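Local coordinates for McyG protein (Microcystis aeruginosa PCC 7806, PDB 4R0M) that binds phenylalanyl-adenylate in the adenylation domain of a microcystin synthetase and probably activates its substrate for loading onto the adjoining peptidyl carrier domain, at residues S273-F278 with A304-S309; P332-T337 with V361-P366. One frame throughout, in Å; residues are numbered along the deposited sequence.

In the fold
Both contacts are buried, at the strand ends and edge loops of the large mixed sheet of the adenylation domain, and both line the site of the phenylalanyl-adenylate. Interaction 1 joins the ends of the neighbouring parallel strands 270-273 and 300-303 and ties the start of helix 275-282 to the loop before helix 310-320. Interaction 2 lies farther along the sheet, where strand 330-336 meets the turn leading into edge strand 365-366. Their chemistry differs: 273-278 with 304-309 is polar, held by hydrogen bonds, whereas 332-337 with 361-366 is apolar across its own interface, while 332-337 hydrogen-bonds the ligand. They touch where A304 meets A333 and V308 packs near V361 and L363, and they take opposite faces of the adenine.

Interaction 1 (S273-F278 with A304-S309); sequences SPNFAF and AGEQVS. With FA5 (adenosine-5'-[phenylalaninyl-phosphate]), chain C.
The phenyl ring of F276 and the carboxylate of E306 meet edge-on, with OE1 near the ring plane 3.5 Å from CD2 and the two planes 88° apart. Other flat groups belong to the bound adenylate: A304 CB lies over a face of its phenyl ring, 3.5 Å from CE1, and the backbone of E306 and Q307 runs along one face of the adenine, E306 O standing 3.2 Å from C6. Alanine is small enough to sit against that ring. At G305 the backbone angles would jam a side chain against the preceding carbonyl, so glycine suits it; its N stands over the same face of the purine, 3.0 Å from N7. Where the two parallel strands end, A304 N still donates to S273 O, and P274 CA-H approaches A304 O. E306 starts with CG wedged between N and C of its own backbone (chi1 68°), then runs extended, carrying OE1 to F276 N at 2.8 Å, nearly along the C-O axis, though the N-H points off the line. N275 grips the far end of the loop: S309 N donates to its OD1 at 3.0 Å, almost straight at 176° but from above the amide plane. S309 is the N-cap of the next helix, and its hydroxyl bonds to T312. Because F276 N lies in the first turn of helix 275-282, that helix end would probably stabilise the carboxylate's negative charge and may steady the adenine-binding loop.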
ATOM      1  N   SER A 273       1.956  -4.727  -7.301  1.00 28.63           N
ATOM      2  CA  SER A 273       1.622  -3.307  -7.415  1.00 28.83           C
ATOM      3  C   SER A 273       0.104  -3.138  -7.313  1.00 29.02           C
ATOM      4  O   SER A 273      -0.640  -4.106  -7.505  1.00 28.71           O
ATOM      5  CB  SER A 273       2.124  -2.728  -8.741  1.00 29.08           C
ATOM      6  OG  SER A 273       1.217  -2.993  -9.798  1.00 29.32           O
ATOM      7  N   PRO A 274      -0.368  -1.914  -7.000  1.00 29.31           N
ATOM      8  CA  PRO A 274      -1.808  -1.661  -7.061  1.00 29.39           C
ATOM      9  C   PRO A 274      -2.290  -1.582  -8.504  1.00 29.18           C
ATOM     10  O   PRO A 274      -1.475  -1.567  -9.431  1.00 28.70           O
ATOM     11  CB  PRO A 274      -1.965  -0.294  -6.374  1.00 29.57           C
ATOM     12  CG  PRO A 274      -0.679  -0.055  -5.660  1.00 29.49           C
ATOM     13  CD  PRO A 274       0.360  -0.738  -6.496  1.00 29.39           C
ATOM     14  N   ASN A 275      -3.607  -1.524  -8.679  1.00 29.94           N
ATOM     15  CA  ASN A 275      -4.226  -1.527 -10.002  1.00 30.27           C
ATOM     16  C   ASN A 275      -3.688  -0.482 -10.986  1.00 30.03           C
ATOM     17  O   ASN A 275      -3.496  -0.791 -12.165  1.00 30.77           O
ATOM     18  CB  ASN A 275      -5.746  -1.403  -9.879  1.00 31.45           C
ATOM     19  CG  ASN A 275      -6.448  -1.545 -11.213  1.00 32.55           C
ATOM     20  OD1 ASN A 275      -6.648  -2.657 -11.711  1.00 33.45           O
ATOM     21  ND2 ASN A 275      -6.827  -0.415 -11.804  1.00 32.36           N
ATOM     22  N   PHE A 276      -3.437   0.739 -10.510  1.00 28.87           N
ATOM     23  CA  PHE A 276      -3.020   1.836 -11.392  1.00 28.23           C
ATOM     24  C   PHE A 276      -1.731   1.536 -12.161  1.00 28.68           C
ATOM     25  O   PHE A 276      -1.573   1.954 -13.312  1.00 28.80           O
ATOM     26  CB  PHE A 276      -2.908   3.170 -10.630  1.00 27.38           C
ATOM     27  CG  PHE A 276      -1.708   3.266  -9.727  1.00 26.90           C
ATOM     28  CD1 PHE A 276      -0.460   3.632 -10.230  1.00 26.47           C
ATOM     29  CD2 PHE A 276      -1.824   3.009  -8.367  1.00 26.64           C
ATOM     30  CE1 PHE A 276       0.645   3.718  -9.399  1.00 26.11           C
ATOM     31  CE2 PHE A 276      -0.724   3.102  -7.530  1.00 26.23           C
ATOM     32  CZ  PHE A 276       0.512   3.456  -8.046  1.00 25.98           C
ATOM     33  N   ALA A 277      -0.817   0.812 -11.520  1.00 29.01           N
ATOM     34  CA  ALA A 277       0.471   0.487 -12.128  1.00 29.45           C
ATOM     35  C   ALA A 277       0.318  -0.489 -13.295  1.00 29.68           C
ATOM     36  O   ALA A 277       1.062  -0.412 -14.278  1.00 29.48           O
ATOM     37  CB  ALA A 277       1.424  -0.061 -11.087  1.00 29.26           C
ATOM     38  N   PHE A 278      -0.654  -1.392 -13.182  1.00 30.31           N
ATOM     39  CA  PHE A 278      -1.036  -2.270 -14.289  1.00 31.88           C
ATOM     40  C   PHE A 278      -1.489  -1.438 -15.488  1.00 32.12           C
ATOM     41  O   PHE A 278      -1.122  -1.730 -16.627  1.00 32.18           O
ATOM     42  CB  PHE A 278      -2.153  -3.232 -13.864  1.00 32.04           C
ATOM     43  CG  PHE A 278      -1.683  -4.387 -13.023  1.00 32.87           C
ATOM     44  CD1 PHE A 278      -1.233  -4.189 -11.719  1.00 32.88           C
ATOM     45  CD2 PHE A 278      -1.709  -5.684 -13.529  1.00 33.46           C
ATOM     46  CE1 PHE A 278      -0.806  -5.260 -10.946  1.00 33.18           C
ATOM     47  CE2 PHE A 278      -1.285  -6.758 -12.758  1.00 33.30           C
ATOM     48  CZ  PHE A 278      -0.833  -6.545 -11.466  1.00 32.92           C
ATOM     49  N   ALA A 304      -3.032  -5.669  -5.867  1.00 27.58           N
ATOM     50  CA  ALA A 304      -3.641  -5.401  -4.560  1.00 27.67           C
ATOM     51  C   ALA A 304      -3.292  -4.012  -4.035  1.00 27.63           C
ATOM     52  O   ALA A 304      -2.288  -3.422  -4.433  1.00 27.52           O
ATOM     53  CB  ALA A 304      -3.227  -6.463  -3.550  1.00 27.57           C
ATOM     54  N   GLY A 305      -4.119  -3.509  -3.125  1.00 27.80           N
ATOM     55  CA  GLY A 305      -3.930  -2.173  -2.566  1.00 29.41           C
ATOM     56  C   GLY A 305      -5.109  -1.256  -2.834  1.00 29.83           C
ATOM     57  O   GLY A 305      -5.373  -0.335  -2.063  1.00 30.54           O
ATOM     58  N   GLU A 306      -5.808  -1.513  -3.937  1.00 30.68           N
ATOM     59  CA  GLU A 306      -6.992  -0.753  -4.334  1.00 31.87           C
ATOM     60  C   GLU A 306      -7.887  -1.629  -5.205  1.00 32.64           C
ATOM     61  O   GLU A 306      -7.486  -2.725  -5.614  1.00 33.06           O
ATOM     62  CB  GLU A 306      -6.603   0.527  -5.088  1.00 31.88           C
ATOM     63  CG  GLU A 306      -5.973   0.292  -6.456  1.00 32.57           C
ATOM     64  CD  GLU A 306      -5.639   1.576  -7.196  1.00 33.60           C
ATOM     65  OE1 GLU A 306      -5.008   1.493  -8.270  1.00 34.73           O
ATOM     66  OE2 GLU A 306      -5.997   2.670  -6.713  1.00 34.31           O
ATOM     67  N   GLN A 307      -9.091  -1.138  -5.488  1.00 33.28           N
ATOM     68  CA  GLN A 307     -10.050  -1.851  -6.322  1.00 33.67           C
ATOM     69  C   GLN A 307      -9.407  -2.300  -7.634  1.00 33.86           C
ATOM     70  O   GLN A 307      -8.689  -1.533  -8.276  1.00 33.37           O
ATOM     71  CB  GLN A 307     -11.284  -0.978  -6.583  1.00 33.84           C
ATOM     72  CG  GLN A 307     -12.487  -1.734  -7.132  1.00 33.91           C
ATOM     73  CD  GLN A 307     -13.141  -2.657  -6.120  1.00 34.25           C
ATOM     74  OE1 GLN A 307     -13.191  -2.361  -4.923  1.00 34.44           O
ATOM     75  NE2 GLN A 307     -13.660  -3.780  -6.602  1.00 34.08           N
ATOM     76  N   VAL A 308      -9.661  -3.552  -8.005  1.00 34.96           N
ATOM     77  CA  VAL A 308      -9.098  -4.146  -9.216  1.00 35.93           C
ATOM     78  C   VAL A 308     -10.077  -3.980 -10.378  1.00 36.70           C
ATOM     79  O   VAL A 308     -11.257  -4.321 -10.259  1.00 36.74           O
ATOM     80  CB  VAL A 308      -8.756  -5.644  -9.009  1.00 36.13           C
ATOM     81  CG1 VAL A 308      -8.066  -6.223 -10.235  1.00 35.94           C
ATOM     82  CG2 VAL A 308      -7.879  -5.833  -7.774  1.00 36.08           C
ATOM     83  N   SER A 309      -9.579  -3.454 -11.493  1.00 38.09           N
ATOM     84  CA  SER A 309     -10.402  -3.221 -12.679  1.00 39.40           C
ATOM     85  C   SER A 309     -10.352  -4.394 -13.658  1.00 40.52           C
ATOM     86  O   SER A 309      -9.278  -4.768 -14.143  1.00 41.38           O
ATOM     87  CB  SER A 309      -9.981  -1.923 -13.374  1.00 39.20           C
ATOM     88  OG  SER A 309     -10.598  -1.796 -14.645  1.00 39.15           O
TER
HETATM   89  C   FA5 C 701      -2.985  -1.578   1.848  0.60 33.90           C
HETATM   90  O   FA5 C 701      -3.209  -0.806   0.923  0.60 34.65           O
HETATM   91  CA  FA5 C 701      -2.928  -3.063   1.596  1.00 34.42           C
HETATM   92  N   FA5 C 701      -4.138  -3.360   0.867  1.00 36.01           N
HETATM   93  CB  FA5 C 701      -1.720  -3.465   0.737  1.00 35.54           C
HETATM   94  CG  FA5 C 701      -1.589  -4.919   0.266  1.00 35.30           C
HETATM   95  CD1 FA5 C 701      -2.639  -5.838   0.267  1.00 35.37           C
HETATM   96  CD2 FA5 C 701      -0.345  -5.356  -0.210  1.00 35.43           C
HETATM   97  CE1 FA5 C 701      -2.448  -7.151  -0.183  1.00 35.06           C
HETATM   98  CE2 FA5 C 701      -0.144  -6.662  -0.668  1.00 34.98           C
HETATM   99  CZ  FA5 C 701      -1.203  -7.568  -0.653  1.00 35.11           C
HETATM  100  P   FA5 C 701      -3.761   0.134   3.813  1.00 31.13           P
HETATM  101  OP1 FA5 C 701      -3.182   1.479   3.464  1.00 32.33           O
HETATM  102  OP2 FA5 C 701      -4.000  -0.198   5.265  1.00 31.12           O
HETATM  103  OP3 FA5 C 701      -2.807  -1.021   3.188  0.60 32.75           O
HETATM  104  O5' FA5 C 701      -5.164   0.028   3.026  1.00 31.02           O
HETATM  105  C5' FA5 C 701      -6.042  -1.086   3.163  1.00 30.16           C
HETATM  106  C4' FA5 C 701      -7.291  -0.809   2.340  1.00 29.90           C
HETATM  107  O4' FA5 C 701      -7.010  -0.759   0.936  1.00 29.53           O
HETATM  108  C3' FA5 C 701      -8.343  -1.890   2.481  1.00 29.97           C
HETATM  109  O3' FA5 C 701      -9.124  -1.728   3.663  1.00 30.72           O
HETATM  110  C2' FA5 C 701      -9.163  -1.692   1.226  1.00 30.42           C
HETATM  111  O2' FA5 C 701     -10.119  -0.642   1.412  1.00 30.32           O
HETATM  112  C1' FA5 C 701      -8.143  -1.237   0.203  1.00 30.19           C
HETATM  113  N9  FA5 C 701      -7.766  -2.399  -0.642  1.00 31.15           N
HETATM  114  C8  FA5 C 701      -6.636  -3.121  -0.528  1.00 31.08           C
HETATM  115  N7  FA5 C 701      -6.583  -4.114  -1.449  1.00 31.43           N
HETATM  116  C5  FA5 C 701      -7.711  -4.045  -2.178  1.00 31.59           C
HETATM  117  C6  FA5 C 701      -8.302  -4.794  -3.315  1.00 31.76           C
HETATM  118  N6  FA5 C 701      -7.659  -5.846  -3.872  1.00 32.13           N
HETATM  119  N1  FA5 C 701      -9.510  -4.394  -3.781  1.00 31.88           N
HETATM  120  C2  FA5 C 701     -10.168  -3.349  -3.236  1.00 31.82           C
HETATM  121  N3  FA5 C 701      -9.690  -2.622  -2.209  1.00 31.55           N
HETATM  122  C4  FA5 C 701      -8.491  -2.915  -1.641  1.00 31.51           C

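Interaction 2 (P332-T337 with V361-P366). With FA5 (adenosine-5'-[phenylalaninyl-phosphate]), chain C.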
ATOM      1  N   PRO A 332      -4.861 -11.205  -8.190  1.00 36.16           N
ATOM      2  CA  PRO A 332      -5.582 -10.201  -7.410  1.00 35.84           C
ATOM      3  C   PRO A 332      -5.761 -10.677  -5.971  1.00 35.54           C
ATOM      4  O   PRO A 332      -6.061 -11.847  -5.742  1.00 36.43           O
ATOM      5  CB  PRO A 332      -6.938 -10.093  -8.122  1.00 36.12           C
ATOM      6  CG  PRO A 332      -7.014 -11.270  -9.034  1.00 36.71           C
ATOM      7  CD  PRO A 332      -5.605 -11.601  -9.396  1.00 36.31           C
ATOM      8  N   ALA A 333      -5.561  -9.781  -5.011  1.00 34.72           N
ATOM      9  CA  ALA A 333      -5.587 -10.163  -3.603  1.00 33.71           C
ATOM     10  C   ALA A 333      -6.179  -9.066  -2.732  1.00 33.52           C
ATOM     11  O   ALA A 333      -6.189  -7.898  -3.114  1.00 33.76           O
ATOM     12  CB  ALA A 333      -4.182 -10.502  -3.133  1.00 33.42           C
ATOM     13  N   PHE A 334      -6.673  -9.450  -1.560  1.00 32.99           N
ATOM     14  CA  PHE A 334      -7.077  -8.473  -0.560  1.00 32.67           C
ATOM     15  C   PHE A 334      -6.149  -8.511   0.647  1.00 32.82           C
ATOM     16  O   PHE A 334      -5.744  -9.582   1.105  1.00 33.45           O
ATOM     17  CB  PHE A 334      -8.529  -8.679  -0.119  1.00 32.38           C
ATOM     18  CG  PHE A 334      -8.978  -7.715   0.944  1.00 32.05           C
ATOM     19  CD1 PHE A 334      -9.348  -6.415   0.615  1.00 31.97           C
ATOM     20  CD2 PHE A 334      -9.018  -8.103   2.279  1.00 31.81           C
ATOM     21  CE1 PHE A 334      -9.756  -5.523   1.597  1.00 31.61           C
ATOM     22  CE2 PHE A 334      -9.419  -7.215   3.266  1.00 31.75           C
ATOM     23  CZ  PHE A 334      -9.791  -5.925   2.923  1.00 31.79           C
ATOM     24  N   GLY A 335      -5.821  -7.327   1.150  1.00 32.24           N
ATOM     25  CA  GLY A 335      -5.037  -7.186   2.364  1.00 31.58           C
ATOM     26  C   GLY A 335      -5.142  -5.779   2.916  1.00 31.14           C
ATOM     27  O   GLY A 335      -5.696  -4.885   2.270  1.00 30.83           O
HETATM   28  N   MSE A 336      -4.619  -5.590   4.123  1.00 30.70           N
HETATM   29  CA  MSE A 336      -4.604  -4.280   4.772  1.00 30.65           C
HETATM   30  C   MSE A 336      -3.522  -4.272   5.810  1.00 30.39           C
HETATM   31  O   MSE A 336      -2.954  -5.320   6.134  1.00 30.31           O
HETATM   32  CB  MSE A 336      -5.968  -3.941   5.384  1.00 31.01           C
HETATM   33  CG  MSE A 336      -6.474  -4.944   6.416  1.00 31.50           C
HETATM   34 SE   MSE A 336      -8.439  -4.837   6.530  1.00 32.69          SE
HETATM   35  CE  MSE A 336      -8.631  -2.922   6.964  1.00 31.88           C
ATOM     36  N   THR A 337      -3.226  -3.086   6.335  1.00 30.03           N
ATOM     37  CA  THR A 337      -2.256  -2.928   7.416  1.00 29.93           C
ATOM     38  C   THR A 337      -2.658  -3.764   8.632  1.00 30.06           C
ATOM     39  O   THR A 337      -1.808  -4.367   9.291  1.00 30.22           O
ATOM     40  CB  THR A 337      -2.108  -1.443   7.810  1.00 29.51           C
ATOM     41  OG1 THR A 337      -1.788  -0.673   6.644  1.00 29.77           O
ATOM     42  CG2 THR A 337      -1.012  -1.255   8.844  1.00 28.69           C
ATOM     43  N   VAL A 361     -13.710  -8.406  -9.698  1.00 51.37           N
ATOM     44  CA  VAL A 361     -12.679  -9.395  -9.719  1.00 47.66           C
ATOM     45  C   VAL A 361     -12.646 -10.193  -8.444  1.00 45.90           C
ATOM     46  O   VAL A 361     -12.870  -9.663  -7.393  1.00 45.55           O
ATOM     47  CB  VAL A 361     -11.356  -8.717  -9.895  1.00 47.42           C
ATOM     48  CG1 VAL A 361     -10.256  -9.727  -9.958  1.00 47.24           C
ATOM     49  CG2 VAL A 361     -11.385  -7.908 -11.155  1.00 47.28           C
ATOM     50  N   SER A 362     -12.402 -11.486  -8.542  1.00 43.84           N
ATOM     51  CA  SER A 362     -12.235 -12.296  -7.357  1.00 42.27           C
ATOM     52  C   SER A 362     -10.902 -12.037  -6.720  1.00 40.90           C
ATOM     53  O   SER A 362      -9.897 -12.026  -7.384  1.00 40.27           O
ATOM     54  CB  SER A 362     -12.337 -13.766  -7.700  1.00 42.32           C
ATOM     55  OG  SER A 362     -12.109 -14.582  -6.589  1.00 42.19           O
ATOM     56  N   LEU A 363     -10.921 -11.861  -5.415  1.00 39.19           N
ATOM     57  CA  LEU A 363      -9.707 -11.681  -4.624  1.00 38.43           C
ATOM     58  C   LEU A 363      -9.360 -12.958  -3.851  1.00 38.03           C
ATOM     59  O   LEU A 363      -8.512 -12.954  -2.953  1.00 37.64           O
ATOM     60  CB  LEU A 363      -9.839 -10.466  -3.695  1.00 37.58           C
ATOM     61  CG  LEU A 363     -10.250  -9.127  -4.327  1.00 37.31           C
ATOM     62  CD1 LEU A 363     -10.278  -8.034  -3.275  1.00 36.66           C
ATOM     63  CD2 LEU A 363      -9.345  -8.718  -5.482  1.00 36.99           C
ATOM     64  N   GLY A 364     -10.027 -14.050  -4.218  1.00 37.91           N
ATOM     65  CA  GLY A 364      -9.678 -15.384  -3.747  1.00 37.46           C
ATOM     66  C   GLY A 364     -10.125 -15.740  -2.346  1.00 37.89           C
ATOM     67  O   GLY A 364     -10.983 -15.076  -1.761  1.00 38.54           O
ATOM     68  N   LYS A 365      -9.524 -16.800  -1.815  1.00 37.92           N
ATOM     69  CA  LYS A 365      -9.878 -17.349  -0.511  1.00 37.78           C
ATOM     70  C   LYS A 365      -8.844 -16.950   0.541  1.00 37.14           C
ATOM     71  O   LYS A 365      -7.692 -16.687   0.200  1.00 37.05           O
ATOM     72  CB  LYS A 365      -9.990 -18.877  -0.599  1.00 38.00           C
ATOM     73  CG  LYS A 365     -11.060 -19.371  -1.560  1.00 38.51           C
ATOM     74  CD  LYS A 365     -11.169 -20.887  -1.542  1.00 38.61           C
ATOM     75  CE  LYS A 365     -12.119 -21.387  -2.620  1.00 38.55           C
ATOM     76  NZ  LYS A 365     -12.285 -22.867  -2.569  1.00 38.14           N
ATOM     77  N   PRO A 366      -9.249 -16.913   1.826  1.00 36.86           N
ATOM     78  CA  PRO A 366      -8.334 -16.528   2.896  1.00 37.12           C
ATOM     79  C   PRO A 366      -7.257 -17.572   3.183  1.00 37.88           C
ATOM     80  O   PRO A 366      -7.463 -18.765   2.942  1.00 38.29           O
ATOM     81  CB  PRO A 366      -9.256 -16.389   4.108  1.00 37.26           C
ATOM     82  CG  PRO A 366     -10.369 -17.332   3.827  1.00 37.66           C
ATOM     83  CD  PRO A 366     -10.594 -17.216   2.347  1.00 37.55           C
TER
HETATM   84  C   FA5 C 701      -2.985  -1.578   1.848  0.60 33.90           C
HETATM   85  O   FA5 C 701      -3.209  -0.806   0.923  0.60 34.65           O
HETATM   86  CA  FA5 C 701      -2.928  -3.063   1.596  1.00 34.42           C
HETATM   87  N   FA5 C 701      -4.138  -3.360   0.867  1.00 36.01           N
HETATM   88  CB  FA5 C 701      -1.720  -3.465   0.737  1.00 35.54           C
HETATM   89  CG  FA5 C 701      -1.589  -4.919   0.266  1.00 35.30           C
HETATM   90  CD1 FA5 C 701      -2.639  -5.838   0.267  1.00 35.37           C
HETATM   91  CD2 FA5 C 701      -0.345  -5.356  -0.210  1.00 35.43           C
HETATM   92  CE1 FA5 C 701      -2.448  -7.151  -0.183  1.00 35.06           C
HETATM   93  CE2 FA5 C 701      -0.144  -6.662  -0.668  1.00 34.98           C
HETATM   94  CZ  FA5 C 701      -1.203  -7.568  -0.653  1.00 35.11           C
HETATM   95  P   FA5 C 701      -3.761   0.134   3.813  1.00 31.13           P
HETATM   96  OP1 FA5 C 701      -3.182   1.479   3.464  1.00 32.33           O
HETATM   97  OP2 FA5 C 701      -4.000  -0.198   5.265  1.00 31.12           O
HETATM   98  OP3 FA5 C 701      -2.807  -1.021   3.188  0.60 32.75           O
HETATM   99  O5' FA5 C 701      -5.164   0.028   3.026  1.00 31.02           O
HETATM  100  C5' FA5 C 701      -6.042  -1.086   3.163  1.00 30.16           C
HETATM  101  C4' FA5 C 701      -7.291  -0.809   2.340  1.00 29.90           C
HETATM  102  O4' FA5 C 701      -7.010  -0.759   0.936  1.00 29.53           O
HETATM  103  C3' FA5 C 701      -8.343  -1.890   2.481  1.00 29.97           C
HETATM  104  O3' FA5 C 701      -9.124  -1.728   3.663  1.00 30.72           O
HETATM  105  C2' FA5 C 701      -9.163  -1.692   1.226  1.00 30.42           C
HETATM  106  O2' FA5 C 701     -10.119  -0.642   1.412  1.00 30.32           O
HETATM  107  C1' FA5 C 701      -8.143  -1.237   0.203  1.00 30.19           C
HETATM  108  N9  FA5 C 701      -7.766  -2.399  -0.642  1.00 31.15           N
HETATM  109  C8  FA5 C 701      -6.636  -3.121  -0.528  1.00 31.08           C
HETATM  110  N7  FA5 C 701      -6.583  -4.114  -1.449  1.00 31.43           N
HETATM  111  C5  FA5 C 701      -7.711  -4.045  -2.178  1.00 31.59           C
HETATM  112  C6  FA5 C 701      -8.302  -4.794  -3.315  1.00 31.76           C
HETATM  113  N6  FA5 C 701      -7.659  -5.846  -3.872  1.00 32.13           N
HETATM  114  N1  FA5 C 701      -9.510  -4.394  -3.781  1.00 31.88           N
HETATM  115  C2  FA5 C 701     -10.168  -3.349  -3.236  1.00 31.82           C
HETATM  116  N3  FA5 C 701      -9.690  -2.622  -2.209  1.00 31.55           N
HETATM  117  C4  FA5 C 701      -8.491  -2.915  -1.641  1.00 31.51           C
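The strand P332-M336 runs extended past the bend at L363, its backbone closest at A333, whose CA is 4.5 Å from that of L363. This strand belongs to the mixed sheet of the AMP-binding (ANL) fold and borders the adenylate site. An ST turn shapes the bend: S362 OG accepts from G364 N and also bonds to E429, while G364 takes a positive phi that glycine tolerates easily. Between the segments the contact is apolar. The rigid ring of P332 crosses V361 at about a right angle, CG against CG1 at 3.7 Å, and L363 splits its methyls, CD2 going to P332 CB and CD1 to F334 CB at 3.7 Å. The same CD1 comes within 3.5 Å of the adenine N6, so leucine serves strand and ligand alike. F334 has CG anti to its own N (chi1 178°), which swings the ring away from L363 and toward the nucleoside, with CD1 4.0 Å from C5 and CE1 near the ribose C2'. With an alanine here, adenine and ribose would probably lose part of their cover on that side. The strand's carbonyls face the ligand: A333 O accepts weakly from N6, and G335 O accepts from the amino N of the phenylalanyl part, 2.6 Å away. A CB at G335 would probably clash with the adenylate's phenyl ring. Beyond it, T337 grips phosphate oxygen OP2 twice, from its N at 3.2 Å and from OG1 at 2.6 Å.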